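Local coordinates for nonaheme cytochrome c (Desulfovibrio desulfuricans, PDB 1DUW), which transfers electrons through several covalently bound c-type hemes, probably in partnership with a hydrogenase, at residues A[104-109]-A[113-118]; A[139-144]-A[152-157]; A[172-177]-A[199-204]; A[216-219]-A[223-226]. All blocks are in the same frame, centred on the assembly; numbering follows the deposited sequence.

From the N terminus, contact 1 comes first: it closes round the short helix 109-112, between helix 97-107 and helix 114-117, against one face of a heme. Contact 2 follows, bringing helices 139-146 and 152-165 together at the surface, its centre 31 Å or more from those of the others. Contact 3 closes a longer excursion that includes strands 181-183 and 193-195, laying loop 172-177 on helix 197-208. Contact 4 closes the tight loop after helix 212-217. All four are in series; none nests or crosses. Contacts 1 and 4 supply the two axial histidines of the same heme, while L204 of contact 3 packs on C114, and M201 on L224 of contact 4.

Contact 1. Residues A[104-109]-A[113-118]; sequences QTKERR and GCHAIV. With HEC (heme c), chain D.
T105 lies over one face of the H115 imidazole, and this is the tight side of the contact. Its CB sits 3.8 Å from the ring centroid, 20° off the normal and offset toward CG, a CH-pi contact. With OG1 held between the backbone N and carbonyl carbon (chi1 70°), OG1 bonds to the carbonyl of E102, and CG2 reaches the porphyrin, 3.4 Å from meso carbon CHB of the heme. The ring is pinned at its far end as well, where H115 NE2 binds the iron at 2.2 Å. Next to it, C114 SG is joined to heme CAC by the covalent thioether. R108 reaches another part of the heme rim: heme CBB lies over one face of the guanidinium, 3.5 Å from R108 NH2, which is also salt-bridged to D211 and E110. R108 NH1 donates to Q104 OE1 at 2.8 Å.

The other side is looser. K106 is exposed, and its chain, bent at chi2 and chi4, curls back so that NZ makes a weak bond of 3.3 Å to H115 O. A water accepts from H115 ND1 at 3.1 Å and donates to V118 O at 2.8 Å, which helps to hold the ring's rotation and may make it a slightly stronger iron ligand. C114 and H115, with C111, form the CXXCH heme-attachment motif of c-type cytochromes.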
# COMPACT_ATOMS: atom_id res chain seq x y z
N GLN A 104 5.48 6.24 3.04
CA GLN A 104 5.18 6.94 1.81
C GLN A 104 3.73 7.45 1.78
O GLN A 104 3.53 8.60 1.38
CB GLN A 104 5.43 6.09 0.56
CG GLN A 104 6.87 5.77 0.23
CD GLN A 104 7.61 6.98 -0.29
OE1 GLN A 104 7.38 7.44 -1.41
NE2 GLN A 104 8.50 7.47 0.57
N THR A 105 2.81 6.59 2.18
CA THR A 105 1.40 6.94 2.17
C THR A 105 1.07 7.95 3.25
O THR A 105 0.10 8.69 3.08
CB THR A 105 0.52 5.68 2.41
OG1 THR A 105 0.70 5.26 3.77
CG2 THR A 105 0.95 4.54 1.52
N LYS A 106 1.84 8.00 4.32
CA LYS A 106 1.58 8.93 5.40
C LYS A 106 2.29 10.27 5.26
O LYS A 106 1.81 11.29 5.76
CB LYS A 106 2.03 8.30 6.73
CG LYS A 106 1.20 7.07 7.10
CD LYS A 106 -0.27 7.44 7.18
CE LYS A 106 -1.15 6.22 7.43
NZ LYS A 106 -1.51 5.51 6.17
N GLU A 107 3.43 10.29 4.60
CA GLU A 107 4.23 11.50 4.44
C GLU A 107 3.97 12.32 3.19
O GLU A 107 4.30 13.51 3.20
CB GLU A 107 5.72 11.09 4.38
CG GLU A 107 6.26 10.54 5.68
CD GLU A 107 7.52 9.72 5.45
OE1 GLU A 107 8.18 9.92 4.41
OE2 GLU A 107 7.86 8.86 6.30
N ARG A 108 3.46 11.73 2.14
CA ARG A 108 3.23 12.43 0.87
C ARG A 108 1.81 12.95 0.81
O ARG A 108 0.84 12.22 0.94
CB ARG A 108 3.60 11.48 -0.27
CG ARG A 108 5.05 11.00 -0.11
CD ARG A 108 5.51 10.00 -1.14
NE ARG A 108 5.01 10.30 -2.48
CZ ARG A 108 5.02 9.43 -3.48
NH1 ARG A 108 5.51 8.22 -3.27
NH2 ARG A 108 4.55 9.78 -4.65
N ARG A 109 1.65 14.26 0.63
CA ARG A 109 0.32 14.87 0.61
C ARG A 109 -0.66 14.20 -0.35
O ARG A 109 -1.84 14.08 -0.04
CB ARG A 109 0.46 16.37 0.27
CG ARG A 109 -0.86 17.11 0.21
CD ARG A 109 -0.71 18.62 0.11
NE ARG A 109 -0.09 19.04 -1.15
CZ ARG A 109 1.16 19.51 -1.23
NH1 ARG A 109 1.93 19.62 -0.15
NH2 ARG A 109 1.70 19.88 -2.39
N GLY A 113 -4.26 11.74 1.96
CA GLY A 113 -5.68 12.04 2.15
C GLY A 113 -6.43 10.70 2.17
O GLY A 113 -7.07 10.33 3.15
N CYS A 114 -6.32 9.94 1.09
CA CYS A 114 -7.00 8.64 1.10
C CYS A 114 -6.49 7.72 2.20
O CYS A 114 -7.23 6.98 2.84
CB CYS A 114 -6.74 7.94 -0.23
SG CYS A 114 -7.58 8.68 -1.65
N HIS A 115 -5.17 7.77 2.39
CA HIS A 115 -4.60 6.89 3.40
C HIS A 115 -4.89 7.35 4.80
O HIS A 115 -4.58 6.65 5.77
CB HIS A 115 -3.08 6.71 3.17
CG HIS A 115 -3.00 5.69 2.07
ND1 HIS A 115 -3.15 4.35 2.34
CD2 HIS A 115 -2.84 5.82 0.74
CE1 HIS A 115 -3.05 3.66 1.21
NE2 HIS A 115 -2.87 4.55 0.25
N ALA A 116 -5.52 8.51 4.95
CA ALA A 116 -5.87 8.86 6.33
C ALA A 116 -7.17 8.11 6.65
O ALA A 116 -7.56 7.90 7.79
CB ALA A 116 -6.08 10.34 6.51
N ILE A 117 -7.88 7.72 5.58
CA ILE A 117 -9.16 7.06 5.84
C ILE A 117 -9.21 5.60 5.43
O ILE A 117 -10.22 4.92 5.63
CB ILE A 117 -10.29 7.82 5.12
CG1 ILE A 117 -10.17 7.85 3.60
CG2 ILE A 117 -10.40 9.21 5.72
CD1 ILE A 117 -11.41 8.25 2.86
N VAL A 118 -8.12 5.12 4.85
CA VAL A 118 -8.11 3.74 4.40
C VAL A 118 -7.52 2.77 5.42
O VAL A 118 -6.44 2.98 5.97
CB VAL A 118 -7.28 3.57 3.10
CG1 VAL A 118 -7.01 2.10 2.83
CG2 VAL A 118 -7.98 4.20 1.91
FE HEC D . -3.00 3.93 -1.86
CHA HEC D . -3.56 0.74 -0.79
CHB HEC D . 0.43 3.42 -1.64
CHC HEC D . -2.41 7.20 -2.93
CHD HEC D . -6.39 4.47 -2.07
NA HEC D . -1.80 2.40 -1.32
C1A HEC D . -2.26 1.16 -0.91
C2A HEC D . -1.11 0.34 -0.62
C3A HEC D . 0.01 1.10 -0.87
C4A HEC D . -0.44 2.40 -1.31
CMA HEC D . 1.45 0.78 -0.53
CAA HEC D . -1.21 -1.08 -0.07
CBA HEC D . -1.71 -1.17 1.37
CGA HEC D . -0.63 -0.81 2.37
O1A HEC D . 0.47 -1.39 2.33
O2A HEC D . -0.88 0.10 3.19
NB HEC D . -1.36 5.06 -2.21
C1B HEC D . -0.07 4.63 -2.05
C2B HEC D . 0.81 5.74 -2.41
C3B HEC D . 0.03 6.80 -2.77
C4B HEC D . -1.35 6.37 -2.64
CMB HEC D . 2.31 5.64 -2.28
CAB HEC D . 0.44 8.21 -3.17
CBB HEC D . 1.36 8.28 -4.38
NC HEC D . -4.17 5.50 -2.38
C1C HEC D . -3.70 6.73 -2.79
C2C HEC D . -4.84 7.57 -3.08
C3C HEC D . -5.97 6.82 -2.84
C4C HEC D . -5.54 5.51 -2.41
CMC HEC D . -4.67 8.89 -3.81
CAC HEC D . -7.39 7.33 -2.88
CBC HEC D . -7.80 7.85 -4.25
ND HEC D . -4.65 2.82 -1.49
C1D HEC D . -5.95 3.26 -1.60
C2D HEC D . -6.82 2.18 -1.18
C3D HEC D . -6.02 1.09 -0.96
C4D HEC D . -4.64 1.53 -1.03
CMD HEC D . -8.31 2.26 -0.98
CAD HEC D . -6.49 -0.34 -0.72
CBD HEC D . -6.25 -0.82 0.71
CGD HEC D . -6.45 -2.34 0.78
O1D HEC D . -5.70 -3.08 0.10
O2D HEC D . -7.63 -2.72 1.02
O HOH W 1 -3.81 3.28 5.14

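Contact 2. Residues A[139-144]-A[152-157]; sequences PEQMQQ and PDQNEA
Q141 and Q154 meet between two helices that form a surface helical hairpin: 139-146 and 152-165 run in roughly opposite directions and are joined by a short connection. The first shell is little more than this glutamine pair. Both side chains leave their helices with CG beside the backbone N (chi1 -63° for Q141 and -68° for Q154) and are extended beyond it, so each spans part of the gap and the amide ends come together midway. The two amide planes are turned 40° against each other, so the groups neither stack nor lie in one plane. Below its amide, the Q141 chain also touches, with CG 3.7 Å from Q154 NE2. One helical turn further on, Q144 follows on the same side of its helix, but its OE1 stays 4.5 Å from Q154 NE2, a marginal approach.

The backbones stand well apart, with 8.3 Å between the CA atoms of Q141 and Q154, so that the long, extended glutamines are what bridge the gap. What positions them lies on other faces of the helices. M142 is buried against A29, P32 and M137, and Q143 NE2 bonds to the carbonyl of N24. Across the gap, N155 OD1 accepts from the backbone N of V15 in strand 14-16. The hairpin is thus fastened to the N-terminal part of the chain, away from the hemes. Where helix 139-146 begins, Q141 N bonds to T138 OG1, and Q143 N donates to P139 O at 2.7 Å.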
# COMPACT_ATOMS: atom_id res chain seq x y z
N PRO A 139 10.93 -25.09 -10.11
CA PRO A 139 11.11 -25.59 -8.75
C PRO A 139 12.60 -25.67 -8.39
O PRO A 139 12.99 -25.36 -7.27
CB PRO A 139 10.53 -27.01 -8.77
CG PRO A 139 9.60 -27.03 -9.93
CD PRO A 139 10.18 -26.06 -10.93
N GLU A 140 13.38 -26.11 -9.37
CA GLU A 140 14.83 -26.23 -9.24
C GLU A 140 15.44 -24.87 -8.91
O GLU A 140 16.24 -24.74 -7.99
CB GLU A 140 15.46 -26.76 -10.53
CG GLU A 140 16.85 -27.34 -10.35
CD GLU A 140 17.00 -28.05 -9.02
OE1 GLU A 140 16.03 -28.69 -8.56
OE2 GLU A 140 18.10 -27.97 -8.43
N GLN A 141 15.07 -23.85 -9.68
CA GLN A 141 15.62 -22.51 -9.42
C GLN A 141 15.21 -22.04 -8.03
O GLN A 141 15.95 -21.41 -7.27
CB GLN A 141 15.14 -21.56 -10.52
CG GLN A 141 15.63 -21.94 -11.92
CD GLN A 141 15.12 -20.91 -12.92
OE1 GLN A 141 15.89 -20.35 -13.70
NE2 GLN A 141 13.82 -20.65 -12.88
N MET A 142 13.95 -22.41 -7.69
CA MET A 142 13.47 -22.05 -6.36
C MET A 142 14.37 -22.72 -5.33
O MET A 142 14.81 -22.11 -4.37
CB MET A 142 12.02 -22.47 -6.15
CG MET A 142 11.61 -22.35 -4.68
SD MET A 142 11.41 -20.62 -4.22
CE MET A 142 10.36 -20.73 -2.78
N GLN A 143 14.63 -24.01 -5.55
CA GLN A 143 15.50 -24.74 -4.63
C GLN A 143 16.87 -24.07 -4.52
O GLN A 143 17.34 -23.84 -3.40
CB GLN A 143 15.64 -26.20 -5.07
CG GLN A 143 14.39 -27.02 -4.80
CD GLN A 143 14.03 -27.05 -3.33
OE1 GLN A 143 14.83 -27.42 -2.47
NE2 GLN A 143 12.81 -26.63 -3.01
N GLN A 144 17.52 -23.74 -5.63
CA GLN A 144 18.84 -23.10 -5.64
C GLN A 144 18.81 -21.72 -5.00
O GLN A 144 19.69 -21.34 -4.23
CB GLN A 144 19.38 -23.05 -7.07
CG GLN A 144 19.73 -24.38 -7.72
CD GLN A 144 20.26 -24.21 -9.14
OE1 GLN A 144 19.62 -23.61 -10.02
NE2 GLN A 144 21.45 -24.73 -9.40
N PRO A 152 23.88 -15.73 -10.37
CA PRO A 152 23.50 -14.32 -10.50
C PRO A 152 22.83 -14.07 -11.84
O PRO A 152 21.82 -13.37 -11.92
CB PRO A 152 24.84 -13.58 -10.45
CG PRO A 152 25.73 -14.47 -9.65
CD PRO A 152 25.29 -15.88 -9.95
N ASP A 153 23.36 -14.66 -12.91
CA ASP A 153 22.71 -14.41 -14.20
C ASP A 153 21.28 -14.95 -14.20
O ASP A 153 20.42 -14.28 -14.79
CB ASP A 153 23.53 -14.93 -15.37
CG ASP A 153 23.88 -16.40 -15.42
OD1 ASP A 153 23.63 -17.18 -14.48
OD2 ASP A 153 24.43 -16.81 -16.48
N GLN A 154 21.00 -16.10 -13.58
CA GLN A 154 19.61 -16.60 -13.61
C GLN A 154 18.69 -15.73 -12.77
O GLN A 154 17.55 -15.44 -13.11
CB GLN A 154 19.58 -18.06 -13.17
CG GLN A 154 20.25 -18.98 -14.18
CD GLN A 154 19.98 -20.44 -13.87
OE1 GLN A 154 20.81 -21.32 -14.10
NE2 GLN A 154 18.81 -20.72 -13.32
N ASN A 155 19.22 -15.27 -11.64
CA ASN A 155 18.49 -14.37 -10.75
C ASN A 155 18.11 -13.09 -11.50
O ASN A 155 16.93 -12.72 -11.58
CB ASN A 155 19.35 -14.04 -9.54
CG ASN A 155 18.58 -13.30 -8.47
OD1 ASN A 155 17.95 -12.28 -8.76
ND2 ASN A 155 18.63 -13.84 -7.26
N GLU A 156 19.11 -12.42 -12.07
CA GLU A 156 18.91 -11.20 -12.85
C GLU A 156 17.89 -11.41 -13.95
O GLU A 156 17.01 -10.60 -14.22
CB GLU A 156 20.21 -10.73 -13.50
CG GLU A 156 20.02 -9.54 -14.44
CD GLU A 156 20.06 -9.91 -15.91
OE1 GLU A 156 19.64 -9.07 -16.74
OE2 GLU A 156 20.51 -11.04 -16.22
N ALA A 157 18.01 -12.55 -14.64
CA ALA A 157 17.08 -12.84 -15.72
C ALA A 157 15.67 -13.05 -15.18
O ALA A 157 14.70 -12.61 -15.80
CB ALA A 157 17.57 -14.06 -16.49

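Contact 3. Residues A[172-177]-A[199-204]; sequences LTAMQG and RHMASL. With HEC (heme c), chain J.
A174 presses its CB against the bases of M201 and A202 on helix 197-208, at 3.7 Å from M201 CG and 3.9 Å from A202 CB. The M201 chain starts anti to the backbone N (chi1 -174°) and then bends twice, so only its CB and CG meet the alanine while the sulfur end runs on to L224 and another heme. The short 3-10 turn 174-176 is thereby laid on the helix by apolar contact, and R198 ties it down by donating to the carbonyls of A174 and G177.

A different face of the helix holds heme J. H200 NE2 binds its iron at 2.2 Å, opposite H271, and H200 ND1 donates to T196 O, which sets the ring's rotation. The bent chain of R199 brings its guanidinium between the two propionates: NE donates to O2A at 2.6 Å and NH1 to O2D at 2.9 Å, while NH2 bonds to both oxygens. S203 OG adds a third donor to O2D at 2.7 Å. R199 NH2 also stands 3.8 Å above the plane of the H200 ring.

The segment 199-204 therefore has a greasy side toward the loop and a charged side toward the heme. Pairing arginine with both propionates probably offsets their negative charge, and with it may shift the reduction potential of this heme.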
# COMPACT_ATOMS: atom_id res chain seq x y z
N LEU A 172 -10.95 2.08 -12.62
CA LEU A 172 -12.20 2.67 -13.08
C LEU A 172 -11.91 4.16 -13.30
O LEU A 172 -11.25 4.75 -12.45
CB LEU A 172 -13.32 2.56 -12.07
CG LEU A 172 -14.09 1.28 -11.81
CD1 LEU A 172 -15.51 1.60 -11.38
CD2 LEU A 172 -14.12 0.36 -13.02
N THR A 173 -12.40 4.74 -14.39
CA THR A 173 -12.21 6.17 -14.58
C THR A 173 -13.20 6.91 -13.69
O THR A 173 -14.21 6.33 -13.26
CB THR A 173 -12.49 6.61 -16.02
OG1 THR A 173 -13.91 6.64 -16.21
CG2 THR A 173 -11.93 5.61 -17.02
N ALA A 174 -12.95 8.20 -13.44
CA ALA A 174 -13.90 8.97 -12.62
C ALA A 174 -15.23 9.09 -13.38
O ALA A 174 -16.29 9.31 -12.79
CB ALA A 174 -13.32 10.31 -12.22
N MET A 175 -15.18 8.91 -14.71
CA MET A 175 -16.37 8.91 -15.56
C MET A 175 -17.13 7.61 -15.32
O MET A 175 -18.29 7.40 -15.68
CB MET A 175 -16.03 9.05 -17.03
CG MET A 175 -15.50 10.40 -17.47
SD MET A 175 -16.69 11.75 -17.40
CE MET A 175 -18.16 10.95 -18.01
N GLN A 176 -16.46 6.67 -14.65
CA GLN A 176 -17.16 5.42 -14.36
C GLN A 176 -17.90 5.49 -13.04
O GLN A 176 -18.61 4.55 -12.66
CB GLN A 176 -16.16 4.25 -14.43
CG GLN A 176 -16.32 3.56 -15.78
CD GLN A 176 -15.16 2.67 -16.15
OE1 GLN A 176 -15.39 1.55 -16.63
NE2 GLN A 176 -13.95 3.18 -15.94
N GLY A 177 -17.78 6.61 -12.34
CA GLY A 177 -18.54 6.75 -11.09
C GLY A 177 -19.56 7.85 -11.34
O GLY A 177 -19.52 8.48 -12.40
N ARG A 199 -15.53 15.04 -9.71
CA ARG A 199 -14.37 15.94 -9.64
C ARG A 199 -13.42 15.45 -8.57
O ARG A 199 -12.20 15.45 -8.72
CB ARG A 199 -14.78 17.39 -9.36
CG ARG A 199 -13.65 18.39 -9.51
CD ARG A 199 -13.82 19.60 -8.61
NE ARG A 199 -13.70 19.31 -7.18
CZ ARG A 199 -12.54 18.98 -6.61
NH1 ARG A 199 -11.46 18.91 -7.38
NH2 ARG A 199 -12.47 18.72 -5.32
N HIS A 200 -13.97 15.00 -7.44
CA HIS A 200 -13.08 14.51 -6.39
C HIS A 200 -12.19 13.37 -6.86
O HIS A 200 -10.98 13.36 -6.71
CB HIS A 200 -13.90 13.96 -5.22
CG HIS A 200 -14.20 14.98 -4.18
ND1 HIS A 200 -15.10 16.01 -4.37
CD2 HIS A 200 -13.70 15.10 -2.93
CE1 HIS A 200 -15.15 16.74 -3.28
NE2 HIS A 200 -14.33 16.19 -2.43
N MET A 201 -12.84 12.36 -7.43
CA MET A 201 -12.10 11.19 -7.89
C MET A 201 -11.03 11.54 -8.92
O MET A 201 -9.91 11.00 -8.94
CB MET A 201 -13.11 10.22 -8.52
CG MET A 201 -12.51 8.88 -8.93
SD MET A 201 -12.49 7.74 -7.52
CE MET A 201 -10.78 7.95 -7.03
N ALA A 202 -11.41 12.46 -9.81
CA ALA A 202 -10.48 12.80 -10.88
C ALA A 202 -9.27 13.56 -10.35
O ALA A 202 -8.14 13.32 -10.79
CB ALA A 202 -11.20 13.58 -11.96
N SER A 203 -9.51 14.48 -9.42
CA SER A 203 -8.44 15.26 -8.82
C SER A 203 -7.51 14.33 -8.05
O SER A 203 -6.29 14.39 -8.23
CB SER A 203 -9.02 16.34 -7.91
OG SER A 203 -8.10 16.92 -7.02
N LEU A 204 -8.09 13.44 -7.22
CA LEU A 204 -7.32 12.49 -6.44
C LEU A 204 -6.45 11.59 -7.31
O LEU A 204 -5.29 11.34 -6.98
CB LEU A 204 -8.23 11.60 -5.56
CG LEU A 204 -8.80 12.31 -4.32
CD1 LEU A 204 -9.96 11.54 -3.70
CD2 LEU A 204 -7.73 12.55 -3.27
FE HEC J . -13.61 16.73 -0.40
CHA HEC J . -12.55 19.69 -1.82
CHB HEC J . -16.79 18.08 0.09
CHC HEC J . -14.72 13.71 0.90
CHD HEC J . -10.51 15.32 -1.00
NA HEC J . -14.50 18.50 -0.80
C1A HEC J . -13.85 19.57 -1.36
C2A HEC J . -14.81 20.66 -1.43
C3A HEC J . -15.99 20.22 -0.90
C4A HEC J . -15.79 18.85 -0.49
CMA HEC J . -17.23 21.06 -0.64
CAA HEC J . -14.59 21.88 -2.34
CBA HEC J . -14.55 21.52 -3.82
CGA HEC J . -15.57 20.52 -4.31
O1A HEC J . -16.78 20.65 -4.01
O2A HEC J . -15.21 19.64 -5.12
NB HEC J . -15.37 16.04 0.32
C1B HEC J . -16.53 16.77 0.44
C2B HEC J . -17.53 15.91 1.05
C3B HEC J . -16.94 14.70 1.28
C4B HEC J . -15.58 14.78 0.82
CMB HEC J . -18.94 16.35 1.32
CAB HEC J . -17.51 13.37 1.74
CBB HEC J . -18.85 13.02 1.11
NC HEC J . -12.78 14.91 -0.13
C1C HEC J . -13.42 13.83 0.44
C2C HEC J . -12.48 12.73 0.51
C3C HEC J . -11.30 13.17 -0.02
C4C HEC J . -11.52 14.52 -0.51
CMC HEC J . -12.86 11.48 1.28
CAC HEC J . -9.95 12.48 -0.14
CBC HEC J . -9.97 10.96 -0.21
ND HEC J . -11.90 17.38 -1.25
C1D HEC J . -10.76 16.62 -1.39
C2D HEC J . -9.77 17.45 -2.03
C3D HEC J . -10.26 18.73 -2.04
C4D HEC J . -11.65 18.67 -1.66
CMD HEC J . -8.34 16.96 -2.17
CAD HEC J . -9.51 20.02 -2.32
CBD HEC J . -9.50 20.41 -3.80
CGD HEC J . -8.72 19.44 -4.64
O1D HEC J . -7.46 19.45 -4.61
O2D HEC J . -9.35 18.66 -5.39

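Contact 4. Residues A[216-219]-A[223-226]; sequences AFHN and TLCA. With HEC (heme c), chain D.
A bis-histidine heme site gains its second axial ligand here, at the end of helix 212-217, where H218 and L224 pack together against one face of heme D. L224 CD2 lies over one face of the H218 imidazole, 3.8 Å from the ring centroid and 17° off the normal, a CH-pi contact shifted toward ND1. The same methyl touches the porphyrin, 3.5 Å from heme CHD, so it fills the corner between ring and macrocycle. H218 NE2 binds the iron at 2.2 Å, on the other side of the heme from H115.

H218 is the centre of an inverse gamma turn, closed by a weak bond from N219 N to F217 O, and this turn carries the chain off the helix with the imidazole directed at the iron. Just before it, F217 CB rests on the porphyrin rim, 3.3 Å from heme C2A, while heme methyl CMA stands over one face of its phenyl ring and the W126 ring meets the phenyl with the planes at about 50°. On the second segment, T223 packs beside H218, with T223 CG2 4.3 Å from H218 CB. T223 points the same CG2 at heme CAD (3.8 Å), since that methyl is anti to the backbone N; its OG1 bonds to the carbonyl of K220 within the connecting loop.

M201 and M205 of helix 197-208 back L224, and C225 is linked covalently to another heme through SG. A histidine on each side of the iron is the hexacoordinate c-type site characteristic of the class III cytochrome c family.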
# COMPACT_ATOMS: atom_id res chain seq x y z
N ALA A 216 1.36 -0.16 -8.17
CA ALA A 216 1.56 -1.57 -7.86
C ALA A 216 0.55 -2.06 -6.82
O ALA A 216 0.02 -3.17 -6.91
CB ALA A 216 2.95 -1.84 -7.32
N PHE A 217 0.26 -1.25 -5.79
CA PHE A 217 -0.67 -1.74 -4.77
C PHE A 217 -2.15 -1.46 -5.00
O PHE A 217 -2.98 -2.09 -4.33
CB PHE A 217 -0.22 -1.17 -3.41
CG PHE A 217 1.00 -1.94 -2.91
CD1 PHE A 217 2.28 -1.53 -3.24
CD2 PHE A 217 0.83 -3.08 -2.12
CE1 PHE A 217 3.39 -2.24 -2.81
CE2 PHE A 217 1.95 -3.79 -1.68
CZ PHE A 217 3.22 -3.38 -2.03
N HIS A 218 -2.52 -0.58 -5.92
CA HIS A 218 -3.92 -0.30 -6.25
C HIS A 218 -4.17 -1.24 -7.43
O HIS A 218 -4.26 -0.75 -8.55
CB HIS A 218 -4.15 1.13 -6.68
CG HIS A 218 -3.70 2.16 -5.70
ND1 HIS A 218 -3.42 3.45 -6.07
CD2 HIS A 218 -3.48 2.08 -4.36
CE1 HIS A 218 -3.05 4.16 -5.01
NE2 HIS A 218 -3.08 3.34 -3.99
N ASN A 219 -4.19 -2.54 -7.13
CA ASN A 219 -4.23 -3.47 -8.26
C ASN A 219 -5.55 -4.06 -8.68
O ASN A 219 -5.53 -5.10 -9.34
CB ASN A 219 -3.22 -4.59 -7.92
CG ASN A 219 -3.39 -4.96 -6.45
OD1 ASN A 219 -2.41 -4.99 -5.71
ND2 ASN A 219 -4.64 -5.22 -6.07
N THR A 223 -10.24 -0.47 -6.98
CA THR A 223 -9.62 -0.22 -5.68
C THR A 223 -9.81 1.15 -5.09
O THR A 223 -10.10 1.31 -3.90
CB THR A 223 -8.10 -0.48 -5.77
OG1 THR A 223 -7.90 -1.84 -6.15
CG2 THR A 223 -7.48 -0.24 -4.40
N LEU A 224 -9.64 2.17 -5.94
CA LEU A 224 -9.76 3.54 -5.42
C LEU A 224 -11.18 3.82 -4.99
O LEU A 224 -11.40 4.61 -4.06
CB LEU A 224 -9.19 4.47 -6.49
CG LEU A 224 -7.70 4.23 -6.79
CD1 LEU A 224 -7.16 5.28 -7.74
CD2 LEU A 224 -6.91 4.17 -5.48
N CYS A 225 -12.17 3.16 -5.60
CA CYS A 225 -13.54 3.39 -5.13
C CYS A 225 -13.70 2.93 -3.68
O CYS A 225 -14.47 3.51 -2.92
CB CYS A 225 -14.56 2.62 -5.97
SG CYS A 225 -14.41 2.85 -7.75
N ALA A 226 -12.99 1.88 -3.30
CA ALA A 226 -13.02 1.28 -1.97
C ALA A 226 -12.43 2.19 -0.91
O ALA A 226 -12.55 1.96 0.30
CB ALA A 226 -12.24 -0.03 -1.95
FE HEC D . -3.00 3.93 -1.86
CHA HEC D . -3.56 0.74 -0.79
CHB HEC D . 0.43 3.42 -1.64
CHC HEC D . -2.41 7.20 -2.93
CHD HEC D . -6.39 4.47 -2.07
NA HEC D . -1.80 2.40 -1.32
C1A HEC D . -2.26 1.16 -0.91
C2A HEC D . -1.11 0.34 -0.62
C3A HEC D . 0.01 1.10 -0.87
C4A HEC D . -0.44 2.40 -1.31
CMA HEC D . 1.45 0.78 -0.53
CAA HEC D . -1.21 -1.08 -0.07
CBA HEC D . -1.71 -1.17 1.37
CGA HEC D . -0.63 -0.81 2.37
O1A HEC D . 0.47 -1.39 2.33
O2A HEC D . -0.88 0.10 3.19
NB HEC D . -1.36 5.06 -2.21
C1B HEC D . -0.07 4.63 -2.05
C2B HEC D . 0.81 5.74 -2.41
C3B HEC D . 0.03 6.80 -2.77
C4B HEC D . -1.35 6.37 -2.64
CMB HEC D . 2.31 5.64 -2.28
CAB HEC D . 0.44 8.21 -3.17
CBB HEC D . 1.36 8.28 -4.38
NC HEC D . -4.17 5.50 -2.38
C1C HEC D . -3.70 6.73 -2.79
C2C HEC D . -4.84 7.57 -3.08
C3C HEC D . -5.97 6.82 -2.84
C4C HEC D . -5.54 5.51 -2.41
CMC HEC D . -4.67 8.89 -3.81
CAC HEC D . -7.39 7.33 -2.88
CBC HEC D . -7.80 7.85 -4.25
ND HEC D . -4.65 2.82 -1.49
C1D HEC D . -5.95 3.26 -1.60
C2D HEC D . -6.82 2.18 -1.18
C3D HEC D . -6.02 1.09 -0.96
C4D HEC D . -4.64 1.53 -1.03
CMD HEC D . -8.31 2.26 -0.98
CAD HEC D . -6.49 -0.34 -0.72
CBD HEC D . -6.25 -0.82 0.71
CGD HEC D . -6.45 -2.34 0.78
O1D HEC D . -5.70 -3.08 0.10
O2D HEC D . -7.63 -2.72 1.02